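PDB 5GKV: esterase A from Caulobacter crescentus, which probably hydrolyses ester bonds, as a penicillin-binding protein homolog of the beta-lactamase family. Local coordinates for residues L78-A84 and H340-S346; K83-A87 and Y169-Y174; G131-D137 and K153-P159; S165-Y169 and R308-L312; G321-N325 and E336-S341. One frame throughout, in Å; residues are numbered along the deposited sequence.

Contact 1. Residues L78-A84 and H340-S346; sequences LFSTTKA and HSGWGGS
Thr81 and Ser346 face each other through their hydroxyls, Thr81 OG1 lying 2.7 Å from Ser346 OG in a hydrogen bond that either could donate. The first torsion of Ser346 (73°) holds its OG between its own backbone N and carbonyl carbon, close enough to the loop to make a second, weak approach of 3.1 Å to Leu78 O. That carbonyl also accepts from Thr81 N. Gly342 N, although near Thr81 OG1, has the wrong angle for it and is satisfied by Ser346 O. Ser341 O is the shared acceptor: His340 ND1 donates to it at 3.0 Å, with the oxygen almost in the imidazole plane. Ser80 OG also reaches Ser341 O at 2.8 Å, but Ser80 has two conformers and the bond is described for one of them, so it is doubtful as a permanent link. Ser80 O is close to His340 ND1 but badly angled, and accepts instead from Lys83 N. Apolar contacts flank this network. Lys83 CB lies over the His340 ring, 3.8 Å from its centroid. At the other end, an edge of Trp343 is turned toward the face of Phe79, with ring centroids 5.5 Å apart and planes at 63°. The sequence Ser-Thr-Thr-Lys fits the family's SxxK motif, which suggests that Ser80 is the nucleophile; His-Ser-Gly probably corresponds to its KTG motif. The contact thus joins the start of helix 82-95 to the end of strand 338-341, with Thr81 packed on strand 347-351, Leu78 on strand 206-208, and the Leu78 backbone bonded to Gly266 of strand 266-268.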
# COMPACT_ATOMS: atom_id res chain seq x y z
N LEU A 78 4.45 5.83 -3.45
CA LEU A 78 3.71 4.58 -3.57
C LEU A 78 2.20 4.75 -3.41
O LEU A 78 1.45 3.83 -3.75
CB LEU A 78 4.20 3.56 -2.52
CG LEU A 78 5.69 3.22 -2.55
CD1 LEU A 78 6.05 2.25 -1.38
CD2 LEU A 78 6.11 2.64 -3.93
N PHE A 79 1.76 5.88 -2.88
CA PHE A 79 0.36 6.14 -2.51
C PHE A 79 -0.14 4.93 -1.72
O PHE A 79 0.58 4.47 -0.82
CB PHE A 79 -0.44 6.50 -3.76
CG PHE A 79 0.04 7.78 -4.38
CD1 PHE A 79 -0.30 9.00 -3.80
CD2 PHE A 79 0.89 7.78 -5.47
CE1 PHE A 79 0.18 10.19 -4.32
CE2 PHE A 79 1.36 8.96 -6.00
CZ PHE A 79 1.01 10.16 -5.43
N SER A 80 -1.32 4.38 -2.02
CA SER A 80 -1.91 3.39 -1.13
C SER A 80 -1.21 2.04 -1.18
O SER A 80 -1.53 1.18 -0.36
CB SER A 80 -3.41 3.23 -1.44
OG SER A 80 -3.67 3.20 -2.83
N THR A 81 -0.25 1.83 -2.08
CA THR A 81 0.57 0.63 -1.94
C THR A 81 1.26 0.64 -0.57
O THR A 81 1.49 -0.42 0.02
CB THR A 81 1.58 0.52 -3.09
OG1 THR A 81 0.85 0.39 -4.31
CG2 THR A 81 2.47 -0.74 -2.92
N THR A 82 1.50 1.83 -0.02
CA THR A 82 2.04 1.95 1.34
C THR A 82 1.21 1.19 2.39
O THR A 82 1.75 0.72 3.38
CB THR A 82 2.11 3.43 1.72
OG1 THR A 82 2.77 4.15 0.66
CG2 THR A 82 2.86 3.63 3.04
N LYS A 83 -0.11 1.06 2.17
CA LYS A 83 -0.96 0.40 3.16
C LYS A 83 -0.55 -1.05 3.42
O LYS A 83 -0.80 -1.57 4.52
CB LYS A 83 -2.43 0.44 2.71
CG LYS A 83 -2.98 1.87 2.62
CD LYS A 83 -4.51 1.86 2.54
CE LYS A 83 -5.08 3.27 2.67
NZ LYS A 83 -4.73 4.12 1.47
N ALA A 84 0.05 -1.73 2.43
CA ALA A 84 0.55 -3.08 2.68
C ALA A 84 1.67 -3.06 3.71
O ALA A 84 1.80 -3.99 4.52
CB ALA A 84 1.02 -3.73 1.37
N HIS A 340 -1.36 -4.83 -1.81
CA HIS A 340 -2.14 -3.61 -1.90
C HIS A 340 -1.70 -2.86 -3.14
O HIS A 340 -0.57 -3.02 -3.62
CB HIS A 340 -2.00 -2.75 -0.63
CG HIS A 340 -3.25 -1.98 -0.29
ND1 HIS A 340 -3.68 -0.89 -1.01
CD2 HIS A 340 -4.14 -2.14 0.72
CE1 HIS A 340 -4.80 -0.43 -0.48
NE2 HIS A 340 -5.10 -1.17 0.57
N SER A 341 -2.61 -2.06 -3.68
CA SER A 341 -2.34 -1.27 -4.86
C SER A 341 -2.41 0.21 -4.50
O SER A 341 -2.95 0.60 -3.46
CB SER A 341 -3.33 -1.59 -5.99
OG SER A 341 -3.28 -2.98 -6.28
N GLY A 342 -1.88 1.04 -5.40
CA GLY A 342 -1.75 2.45 -5.14
C GLY A 342 -2.37 3.28 -6.25
O GLY A 342 -2.47 2.85 -7.41
N TRP A 343 -2.81 4.48 -5.87
CA TRP A 343 -3.31 5.49 -6.80
C TRP A 343 -2.40 5.62 -8.02
O TRP A 343 -1.22 5.93 -7.90
CB TRP A 343 -3.40 6.83 -6.06
CG TRP A 343 -3.87 7.96 -6.93
CD1 TRP A 343 -3.08 8.85 -7.63
CD2 TRP A 343 -5.22 8.34 -7.18
NE1 TRP A 343 -3.87 9.75 -8.31
CE2 TRP A 343 -5.19 9.46 -8.05
CE3 TRP A 343 -6.46 7.86 -6.75
CZ2 TRP A 343 -6.34 10.09 -8.50
CZ3 TRP A 343 -7.61 8.49 -7.20
CH2 TRP A 343 -7.54 9.59 -8.06
N GLY A 344 -2.96 5.39 -9.20
CA GLY A 344 -2.21 5.55 -10.42
C GLY A 344 -1.62 4.28 -10.99
O GLY A 344 -1.27 4.25 -12.18
N GLY A 345 -1.50 3.22 -10.19
CA GLY A 345 -1.21 1.92 -10.77
C GLY A 345 -0.15 1.07 -10.09
O GLY A 345 0.01 -0.09 -10.48
N SER A 346 0.57 1.60 -9.10
CA SER A 346 1.57 0.78 -8.41
C SER A 346 0.91 -0.35 -7.61
O SER A 346 -0.28 -0.31 -7.28
CB SER A 346 2.43 1.64 -7.48
OG SER A 346 1.72 2.05 -6.30

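Contact 2. Residues K83-A87 and Y169-Y174; sequences KAVAA and YHPVTY
The lysine of the SxxK motif, Lys83, here meets Tyr169, which probably takes the place of the tyrosine in the family's second active-site motif. The two side chains come from opposite directions, and Lys83 NZ donates to Tyr169 OH at 2.8 Å. The same nitrogen, Lys83 NZ, donates to Pro171 O at 2.7 Å, approaching from 29° outside the carbonyl plane, and a further bond goes to Ser263 O. Three acceptors therefore grip NZ. The chain runs extended to CE and bends only at its last torsion (chi4 68°), which turns NZ toward the Pro171 carbonyl. Tyr174 guides the aliphatic part: Lys83 CD stands over one face of its ring, offset toward the rim, 3.9 Å from the centroid and 25° off the normal. The far end of that tyrosine is fixed as well. Tyr174 OH donates to Lys83 O at 3.1 Å, while Ala87 N, 2.9 Å from Lys83 O, completes the ordinary helical bond. The two donors reach this oxygen from opposite faces of the carbonyl plane, so the extra bond leaves the helix intact. Ala86 CB adds a contact with Tyr174 CE1 at 3.9 Å. His128 meets the rings of both Tyr169 and Tyr174, and Val172 O takes the hydroxyl of Ser263. A lysine one helical turn after a serine, held next to a tyrosine hydroxyl, is the arrangement of class C beta-lactamases and the esterases related to them, and is consistent with an active site of that kind.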
# COMPACT_ATOMS: atom_id res chain seq x y z
N LYS A 83 -0.11 1.06 2.17
CA LYS A 83 -0.96 0.40 3.16
C LYS A 83 -0.55 -1.05 3.42
O LYS A 83 -0.80 -1.57 4.52
CB LYS A 83 -2.43 0.44 2.71
CG LYS A 83 -2.98 1.87 2.62
CD LYS A 83 -4.51 1.86 2.54
CE LYS A 83 -5.08 3.27 2.67
NZ LYS A 83 -4.73 4.12 1.47
N ALA A 84 0.05 -1.73 2.43
CA ALA A 84 0.55 -3.08 2.68
C ALA A 84 1.67 -3.06 3.71
O ALA A 84 1.80 -3.99 4.52
CB ALA A 84 1.02 -3.73 1.37
N VAL A 85 2.50 -2.01 3.68
CA VAL A 85 3.57 -1.86 4.67
C VAL A 85 2.98 -1.58 6.05
O VAL A 85 3.40 -2.18 7.05
CB VAL A 85 4.57 -0.76 4.25
CG1 VAL A 85 5.70 -0.62 5.32
CG2 VAL A 85 5.17 -1.08 2.87
N ALA A 86 1.99 -0.69 6.13
CA ALA A 86 1.33 -0.44 7.41
C ALA A 86 0.72 -1.72 7.95
O ALA A 86 0.82 -2.01 9.15
CB ALA A 86 0.27 0.65 7.24
N ALA A 87 0.10 -2.52 7.07
CA ALA A 87 -0.53 -3.75 7.52
C ALA A 87 0.51 -4.72 8.09
O ALA A 87 0.28 -5.33 9.14
CB ALA A 87 -1.30 -4.40 6.38
N TYR A 169 -13.70 1.77 1.93
CA TYR A 169 -12.27 2.04 1.91
C TYR A 169 -11.94 3.43 2.43
O TYR A 169 -12.55 4.42 2.04
CB TYR A 169 -11.79 1.88 0.47
CG TYR A 169 -10.31 2.15 0.26
CD1 TYR A 169 -9.35 1.29 0.79
CD2 TYR A 169 -9.89 3.21 -0.53
CE1 TYR A 169 -7.98 1.52 0.57
CE2 TYR A 169 -8.53 3.44 -0.77
CZ TYR A 169 -7.60 2.59 -0.21
OH TYR A 169 -6.27 2.83 -0.46
N HIS A 170 -10.97 3.49 3.36
CA HIS A 170 -10.46 4.71 3.99
C HIS A 170 -9.17 5.12 3.28
O HIS A 170 -8.09 4.68 3.70
CB HIS A 170 -10.14 4.47 5.47
CG HIS A 170 -11.32 4.12 6.34
ND1 HIS A 170 -12.35 3.30 5.94
CD2 HIS A 170 -11.58 4.45 7.63
CE1 HIS A 170 -13.21 3.16 6.93
NE2 HIS A 170 -12.76 3.85 7.97
N PRO A 171 -9.21 5.96 2.23
CA PRO A 171 -7.97 6.16 1.45
C PRO A 171 -6.87 6.92 2.20
O PRO A 171 -5.69 6.64 1.97
CB PRO A 171 -8.45 6.94 0.21
CG PRO A 171 -9.70 7.62 0.65
CD PRO A 171 -10.35 6.68 1.65
N VAL A 172 -7.21 7.86 3.07
CA VAL A 172 -6.22 8.63 3.81
C VAL A 172 -6.27 8.32 5.31
O VAL A 172 -5.24 8.10 5.94
CB VAL A 172 -6.40 10.14 3.56
CG1 VAL A 172 -5.27 10.92 4.22
CG2 VAL A 172 -6.50 10.44 2.05
N THR A 173 -7.48 8.28 5.88
CA THR A 173 -7.63 8.13 7.32
C THR A 173 -7.05 6.82 7.84
O THR A 173 -6.63 6.75 9.00
CB THR A 173 -9.11 8.23 7.71
OG1 THR A 173 -9.85 7.25 6.96
CG2 THR A 173 -9.64 9.63 7.36
N TYR A 174 -7.03 5.77 7.01
CA TYR A 174 -6.48 4.48 7.43
C TYR A 174 -5.07 4.62 7.97
O TYR A 174 -4.69 3.91 8.92
CB TYR A 174 -6.48 3.50 6.26
CG TYR A 174 -5.62 2.24 6.35
CD1 TYR A 174 -4.25 2.29 6.07
CD2 TYR A 174 -6.18 0.99 6.63
CE1 TYR A 174 -3.46 1.15 6.10
CE2 TYR A 174 -5.40 -0.16 6.67
CZ TYR A 174 -4.03 -0.07 6.38
OH TYR A 174 -3.21 -1.20 6.40

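Contact 3. Residues G131-D137 and K153-P159; sequences GLSGFPD and KLAAMAP
Phe135 and Met157 form an oblique Met-aromatic contact where the loop 131-137 folds against the C-terminal end of helix 147-156. Met157 SD lies 5.3 Å from the Phe135 ring centroid, 69° off the normal. This is the tight part. The Met157 chain is fully extended, with CG anti to the backbone N (chi1 173°), and it carries the sulfur and methyl into the curve of the loop. There Met157 CE comes within 3.2 Å of Gly134 O and also touches Pro136 CD, while Leu132 CD2 slides past in the opposite direction, 3.8 Å from Met157 CG. Gly131 O is approached equally closely by Pro159 CA, a CA-H...O contact next to a backbone hydrogen bond between Gly131 and Leu160. Leu154 closes the inner side: Leu154 CD2 touches Phe135 CE1 at 3.7 Å, and the leucine also packs on Leu177 of helix 173-186, as Leu132 does. Trp144 meets the Phe135 ring, and Trp245 NE1 bonds to Phe135 O, so the aromatic residue is buried and its carbonyl satisfied. Toward solvent the contact thins out. Pro136 is exposed, and Lys153 and Asp137 are only partly covered. Even so, Lys153 is not loosely laid: its CD sits above the centre of the Phe135 ring, 3.6 Å from the centroid, making a CH-pi contact with the aliphatic chain. A bend at the last torsion then takes the amine beyond the ring to a salt bridge, Lys153 NZ to Asp137 OD2 at 2.6 Å, using the syn lone pair of that oxygen.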
# COMPACT_ATOMS: atom_id res chain seq x y z
N GLY A 131 -16.12 2.88 9.53
CA GLY A 131 -16.97 4.00 9.15
C GLY A 131 -16.32 5.35 9.14
O GLY A 131 -17.03 6.36 9.15
N LEU A 132 -14.99 5.42 9.07
CA LEU A 132 -14.27 6.69 9.12
C LEU A 132 -13.57 6.97 7.79
O LEU A 132 -12.46 7.51 7.75
CB LEU A 132 -13.26 6.67 10.27
CG LEU A 132 -13.83 6.20 11.62
CD1 LEU A 132 -12.73 6.16 12.71
CD2 LEU A 132 -15.00 7.09 12.09
N SER A 133 -14.26 6.66 6.68
CA SER A 133 -13.64 6.67 5.35
C SER A 133 -13.07 8.04 4.99
O SER A 133 -12.06 8.14 4.29
CB SER A 133 -14.67 6.22 4.31
OG SER A 133 -15.22 4.96 4.69
N GLY A 134 -13.71 9.11 5.45
CA GLY A 134 -13.21 10.46 5.32
C GLY A 134 -13.99 11.33 6.30
O GLY A 134 -14.92 10.86 6.96
N PHE A 135 -13.57 12.58 6.40
CA PHE A 135 -14.30 13.54 7.21
C PHE A 135 -15.47 14.11 6.40
O PHE A 135 -15.24 14.72 5.35
CB PHE A 135 -13.38 14.66 7.67
CG PHE A 135 -12.19 14.19 8.50
CD1 PHE A 135 -12.39 13.51 9.70
CD2 PHE A 135 -10.89 14.46 8.09
CE1 PHE A 135 -11.29 13.09 10.47
CE2 PHE A 135 -9.79 14.04 8.86
CZ PHE A 135 -9.99 13.35 10.04
N PRO A 136 -16.73 13.92 6.83
CA PRO A 136 -17.85 14.49 6.07
C PRO A 136 -18.04 15.99 6.28
O PRO A 136 -18.63 16.65 5.42
CB PRO A 136 -19.06 13.71 6.60
CG PRO A 136 -18.70 13.46 8.03
CD PRO A 136 -17.19 13.19 8.03
N ASP A 137 -17.54 16.54 7.38
CA ASP A 137 -17.77 17.91 7.79
C ASP A 137 -16.60 18.80 7.41
O ASP A 137 -15.46 18.35 7.25
CB ASP A 137 -17.99 17.96 9.30
CG ASP A 137 -16.76 17.46 10.07
OD1 ASP A 137 -16.31 16.32 9.81
OD2 ASP A 137 -16.24 18.23 10.92
N LYS A 153 -9.47 14.22 15.54
CA LYS A 153 -10.72 14.34 14.80
C LYS A 153 -11.32 12.97 14.50
O LYS A 153 -12.54 12.78 14.59
CB LYS A 153 -10.49 15.13 13.51
CG LYS A 153 -11.79 15.57 12.82
CD LYS A 153 -11.53 16.50 11.67
CE LYS A 153 -12.79 16.78 10.88
NZ LYS A 153 -13.86 17.38 11.71
N LEU A 154 -10.47 11.99 14.16
CA LEU A 154 -10.95 10.62 13.96
C LEU A 154 -11.49 10.05 15.26
O LEU A 154 -12.56 9.42 15.28
CB LEU A 154 -9.82 9.74 13.41
CG LEU A 154 -9.41 9.97 11.95
CD1 LEU A 154 -8.08 9.26 11.57
CD2 LEU A 154 -10.52 9.51 11.00
N ALA A 155 -10.76 10.23 16.37
CA ALA A 155 -11.21 9.70 17.64
C ALA A 155 -12.59 10.23 18.02
O ALA A 155 -13.39 9.51 18.63
CB ALA A 155 -10.20 10.02 18.74
N ALA A 156 -12.89 11.46 17.63
CA ALA A 156 -14.16 12.08 17.98
C ALA A 156 -15.26 11.79 16.96
O ALA A 156 -16.43 12.08 17.24
CB ALA A 156 -13.99 13.59 18.12
N MET A 157 -14.93 11.21 15.81
CA MET A 157 -15.89 11.13 14.72
C MET A 157 -16.88 9.97 14.90
O MET A 157 -16.52 8.88 15.35
CB MET A 157 -15.15 10.99 13.40
CG MET A 157 -16.06 10.73 12.20
SD MET A 157 -15.13 10.69 10.67
CE MET A 157 -16.38 9.95 9.60
N ALA A 158 -18.15 10.23 14.54
CA ALA A 158 -19.17 9.20 14.49
C ALA A 158 -19.06 8.42 13.17
O ALA A 158 -18.87 9.03 12.12
CB ALA A 158 -20.56 9.81 14.61
N PRO A 159 -19.19 7.09 13.21
CA PRO A 159 -19.04 6.29 11.99
C PRO A 159 -20.12 6.59 10.96
O PRO A 159 -21.28 6.83 11.29
CB PRO A 159 -19.16 4.85 12.48
CG PRO A 159 -18.91 4.91 13.96
CD PRO A 159 -19.31 6.27 14.43

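Contact 4. Residues S165-Y169 and R308-L312; sequences SASGY and RDLVL
Tyr169, Leu310 and Asp309 bury the most surface here, and an Asx turn begun by Asp309 organises them. Two irregular segments meet, and the carboxylate does the work that a regular backbone ladder would otherwise do. Asp309 OD2 accepts three backbone donors. Across the contact Tyr169 N reaches Asp309 OD2 at 2.9 Å, nearly straight at 177° and on the syn lone pair. From its own segment Val311 N, at 2.8 Å, and Leu312 N, at 2.9 Å, meet Asp309 OD2 on the anti side and out of the carboxylate plane. The other oxygen, Asp309 OD1, takes Ser167 OG at 2.6 Å, with a weak further bond from Trp318 NE1. Such gripping fixes the rotation of the carboxylate and would probably favour its charged form. Leu310 is held by its backbone, Leu310 N donating to Ser167 O at 2.7 Å, while Leu310 CG packs 3.8 Å from Ala166 CB. A water links Ser167 N to Arg308 O at the outer end. For Tyr169 the new neighbour is Leu312, whose CD1 stands over one ring face, 3.7 Å from the centroid; the hydroxyl, directed elsewhere, is bonded to Lys83. Asp309 thus pins the backbone from which that tyrosine extends. Its carbonyl fares differently: buried and without a polar partner in the model, Tyr169 O lies against the methyl Val311 CG2 at 3.4 Å.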
# COMPACT_ATOMS: atom_id res chain seq x y z
N SER A 165 -21.19 -4.36 7.85
CA SER A 165 -22.18 -4.18 6.80
C SER A 165 -21.47 -4.33 5.47
O SER A 165 -21.48 -5.41 4.86
CB SER A 165 -22.89 -2.83 6.94
OG SER A 165 -21.98 -1.73 6.92
N ALA A 166 -20.84 -3.25 5.01
CA ALA A 166 -19.93 -3.32 3.87
C ALA A 166 -18.67 -2.52 4.22
O ALA A 166 -18.73 -1.54 4.97
CB ALA A 166 -20.58 -2.78 2.58
N SER A 167 -17.53 -2.97 3.71
CA SER A 167 -16.33 -2.16 3.85
C SER A 167 -16.50 -0.86 3.08
O SER A 167 -17.21 -0.80 2.07
CB SER A 167 -15.09 -2.93 3.37
OG SER A 167 -15.23 -3.28 2.00
N GLY A 168 -15.90 0.20 3.60
CA GLY A 168 -15.87 1.48 2.93
C GLY A 168 -14.46 2.04 2.98
O GLY A 168 -14.07 2.68 3.96
N TYR A 169 -13.70 1.77 1.93
CA TYR A 169 -12.27 2.04 1.91
C TYR A 169 -11.94 3.43 2.43
O TYR A 169 -12.55 4.42 2.04
CB TYR A 169 -11.79 1.88 0.47
CG TYR A 169 -10.31 2.15 0.26
CD1 TYR A 169 -9.35 1.29 0.79
CD2 TYR A 169 -9.89 3.21 -0.53
CE1 TYR A 169 -7.98 1.52 0.57
CE2 TYR A 169 -8.53 3.44 -0.77
CZ TYR A 169 -7.60 2.59 -0.21
OH TYR A 169 -6.27 2.83 -0.46
N ARG A 308 -19.22 -5.82 -2.05
CA ARG A 308 -19.07 -4.53 -2.69
C ARG A 308 -18.59 -3.48 -1.70
O ARG A 308 -19.21 -3.27 -0.65
CB ARG A 308 -20.40 -4.06 -3.30
CG ARG A 308 -20.21 -3.24 -4.56
CD ARG A 308 -19.96 -4.21 -5.71
NE ARG A 308 -19.35 -3.59 -6.88
CZ ARG A 308 -18.86 -4.29 -7.90
NH1 ARG A 308 -18.91 -5.62 -7.87
NH2 ARG A 308 -18.32 -3.67 -8.94
N ASP A 309 -17.51 -2.80 -2.04
CA ASP A 309 -17.01 -1.75 -1.17
C ASP A 309 -17.80 -0.47 -1.39
O ASP A 309 -18.19 -0.16 -2.52
CB ASP A 309 -15.52 -1.51 -1.43
CG ASP A 309 -14.86 -0.68 -0.35
OD1 ASP A 309 -14.32 -1.27 0.61
OD2 ASP A 309 -14.86 0.56 -0.47
N LEU A 310 -18.06 0.25 -0.30
CA LEU A 310 -18.85 1.48 -0.40
C LEU A 310 -18.10 2.60 -1.11
O LEU A 310 -18.74 3.55 -1.58
CB LEU A 310 -19.29 1.94 0.99
CG LEU A 310 -20.15 0.96 1.79
CD1 LEU A 310 -20.29 1.41 3.25
CD2 LEU A 310 -21.52 0.84 1.10
N VAL A 311 -16.78 2.51 -1.19
CA VAL A 311 -15.94 3.59 -1.70
C VAL A 311 -15.22 3.18 -2.98
O VAL A 311 -15.33 3.85 -4.01
CB VAL A 311 -14.92 4.06 -0.63
CG1 VAL A 311 -14.00 5.13 -1.19
CG2 VAL A 311 -15.66 4.60 0.61
N LEU A 312 -14.50 2.07 -2.95
CA LEU A 312 -13.88 1.56 -4.17
C LEU A 312 -14.92 0.78 -4.96
O LEU A 312 -15.63 -0.05 -4.39
CB LEU A 312 -12.67 0.69 -3.85
CG LEU A 312 -11.52 1.42 -3.13
CD1 LEU A 312 -10.39 0.46 -2.76
CD2 LEU A 312 -10.98 2.57 -3.97
O HOH W 1 -18.18 -5.17 1.68

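Contact 5. Residues G321-N325 and E336-S341; sequences GFMRN and EAFGHS
An antiparallel pairing at the outer edge of the main sheet joins Met323 to Gly339, in strands 323-324 and 338-341. Met323 N donates to Gly339 O at 2.8 Å and Gly339 N to Met323 O at 2.9 Å, which makes these residues a hydrogen-bonded pair. Next to it, Arg324 and Phe338 form a non-hydrogen-bonded pair, their CA atoms only 4.2 Å apart. Beyond that the ladder frays: Asn325 N to Ala337 O is weak, with an angle of 122° at the hydrogen. The Asn325 side chain instead ties into the connecting loop, through ND2 to Gly332 O and Thr334 O. Phe338 lies beside Phe322, pointing the same way, and turns an edge to its face, with centroids 5.1 Å apart and planes at 64°; both rings pack against helix 294-301, and Phe322 also on helix 82-95. At the other end Met323 bends at its last torsion (chi3 -13°), which places CE over the centre of the His340 ring, 4.3 Å from the centroid, on the face opposite to Lys83 CB. Gly321 O meets the His340 edge in its plane, 3.3 Å from His340 CD2. One water bridges Gly321 O, at 2.7 Å, to His340 NE2, at 2.9 Å. Arg324 NH1 bonds to Ser317 and Glu326; NH2 merely packs on Glu336 CB, and the two charged groups do not meet. The chemistry implies an imidazole fixed in orientation: a methyl and an aliphatic chain cover its two faces, ND1 is committed to Ser341 O, and NE2 shares a water with Gly321.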
# COMPACT_ATOMS: atom_id res chain seq x y z
N GLY A 321 -5.95 -5.10 6.65
CA GLY A 321 -5.25 -4.07 5.93
C GLY A 321 -4.72 -4.48 4.57
O GLY A 321 -4.55 -3.62 3.69
N PHE A 322 -4.47 -5.77 4.35
CA PHE A 322 -4.10 -6.28 3.03
C PHE A 322 -5.35 -6.50 2.18
O PHE A 322 -6.39 -6.96 2.67
CB PHE A 322 -3.33 -7.61 3.15
CG PHE A 322 -2.00 -7.51 3.85
CD1 PHE A 322 -0.91 -6.91 3.24
CD2 PHE A 322 -1.82 -8.08 5.12
CE1 PHE A 322 0.34 -6.85 3.87
CE2 PHE A 322 -0.57 -8.00 5.78
CZ PHE A 322 0.50 -7.39 5.15
N MET A 323 -5.25 -6.18 0.89
CA MET A 323 -6.25 -6.61 -0.07
C MET A 323 -5.94 -8.05 -0.48
O MET A 323 -4.82 -8.35 -0.90
CB MET A 323 -6.27 -5.68 -1.28
CG MET A 323 -7.41 -5.98 -2.26
SD MET A 323 -7.53 -4.81 -3.63
CE MET A 323 -6.42 -3.47 -3.05
N ARG A 324 -6.91 -8.94 -0.33
CA ARG A 324 -6.74 -10.28 -0.86
C ARG A 324 -7.04 -10.30 -2.36
O ARG A 324 -7.63 -9.36 -2.91
CB ARG A 324 -7.63 -11.26 -0.09
CG ARG A 324 -7.39 -11.19 1.43
CD ARG A 324 -8.27 -12.18 2.21
NE ARG A 324 -7.85 -13.56 1.97
CZ ARG A 324 -8.50 -14.42 1.19
NH1 ARG A 324 -9.61 -14.04 0.57
NH2 ARG A 324 -8.03 -15.66 1.04
N ASN A 325 -6.60 -11.36 -3.03
CA ASN A 325 -6.55 -11.31 -4.49
C ASN A 325 -7.92 -11.61 -5.11
O ASN A 325 -8.39 -10.86 -5.97
CB ASN A 325 -5.48 -12.28 -5.00
CG ASN A 325 -5.11 -12.05 -6.47
OD1 ASN A 325 -5.28 -10.95 -7.00
ND2 ASN A 325 -4.61 -13.09 -7.12
N GLU A 336 -5.72 -16.68 -2.75
CA GLU A 336 -5.32 -16.27 -1.41
C GLU A 336 -4.03 -15.44 -1.39
O GLU A 336 -3.52 -15.14 -0.31
CB GLU A 336 -5.18 -17.48 -0.47
CG GLU A 336 -4.11 -18.52 -0.84
CD GLU A 336 -4.59 -19.54 -1.90
OE1 GLU A 336 -5.65 -19.35 -2.54
OE2 GLU A 336 -3.87 -20.54 -2.10
N ALA A 337 -3.50 -15.06 -2.56
CA ALA A 337 -2.45 -14.05 -2.57
C ALA A 337 -3.02 -12.72 -2.07
O ALA A 337 -4.24 -12.52 -2.01
CB ALA A 337 -1.87 -13.89 -3.97
N PHE A 338 -2.13 -11.79 -1.72
CA PHE A 338 -2.54 -10.57 -1.03
C PHE A 338 -1.49 -9.49 -1.23
O PHE A 338 -0.32 -9.76 -1.51
CB PHE A 338 -2.76 -10.81 0.47
CG PHE A 338 -1.53 -11.32 1.18
CD1 PHE A 338 -1.26 -12.68 1.25
CD2 PHE A 338 -0.65 -10.44 1.80
CE1 PHE A 338 -0.15 -13.14 1.90
CE2 PHE A 338 0.49 -10.90 2.44
CZ PHE A 338 0.73 -12.26 2.50
N GLY A 339 -1.92 -8.25 -1.01
CA GLY A 339 -1.03 -7.11 -1.16
C GLY A 339 -1.81 -5.83 -1.06
O GLY A 339 -2.80 -5.74 -0.32
N HIS A 340 -1.36 -4.83 -1.81
CA HIS A 340 -2.14 -3.61 -1.90
C HIS A 340 -1.70 -2.86 -3.14
O HIS A 340 -0.57 -3.02 -3.62
CB HIS A 340 -2.00 -2.75 -0.63
CG HIS A 340 -3.25 -1.98 -0.29
ND1 HIS A 340 -3.68 -0.89 -1.01
CD2 HIS A 340 -4.14 -2.14 0.72
CE1 HIS A 340 -4.80 -0.43 -0.48
NE2 HIS A 340 -5.10 -1.17 0.57
N SER A 341 -2.61 -2.06 -3.68
CA SER A 341 -2.34 -1.27 -4.86
C SER A 341 -2.41 0.21 -4.50
O SER A 341 -2.95 0.60 -3.46
CB SER A 341 -3.33 -1.59 -5.99
OG SER A 341 -3.28 -2.98 -6.28
O HOH W 2 -5.81 -1.21 3.34

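Contacts 1, 2 and 5 are buried around one helix, 82-95, and the edge of the sheet: Lys83 belongs to contacts 1 and 2, His340 to contacts 1 and 5. Contact 4 lies farther from the chain's centre but reaches the same place through Tyr169, shared with contact 2, its hydroxyl end lying beside His340. Contact 3 is the most peripheral, about 22 Å from contact 1 between centres, tied to contact 2 by Leu132 O with Thr173 OG1, and to contact 4 by Ser133 OG with Gly168 O. Chemistry follows position. Hydroxyls, a lysine and an imidazole meet at the probable active site, a carboxylate braces loops in contact 4, strand pairing defines contact 5, and contact 3 ends in a surface salt bridge.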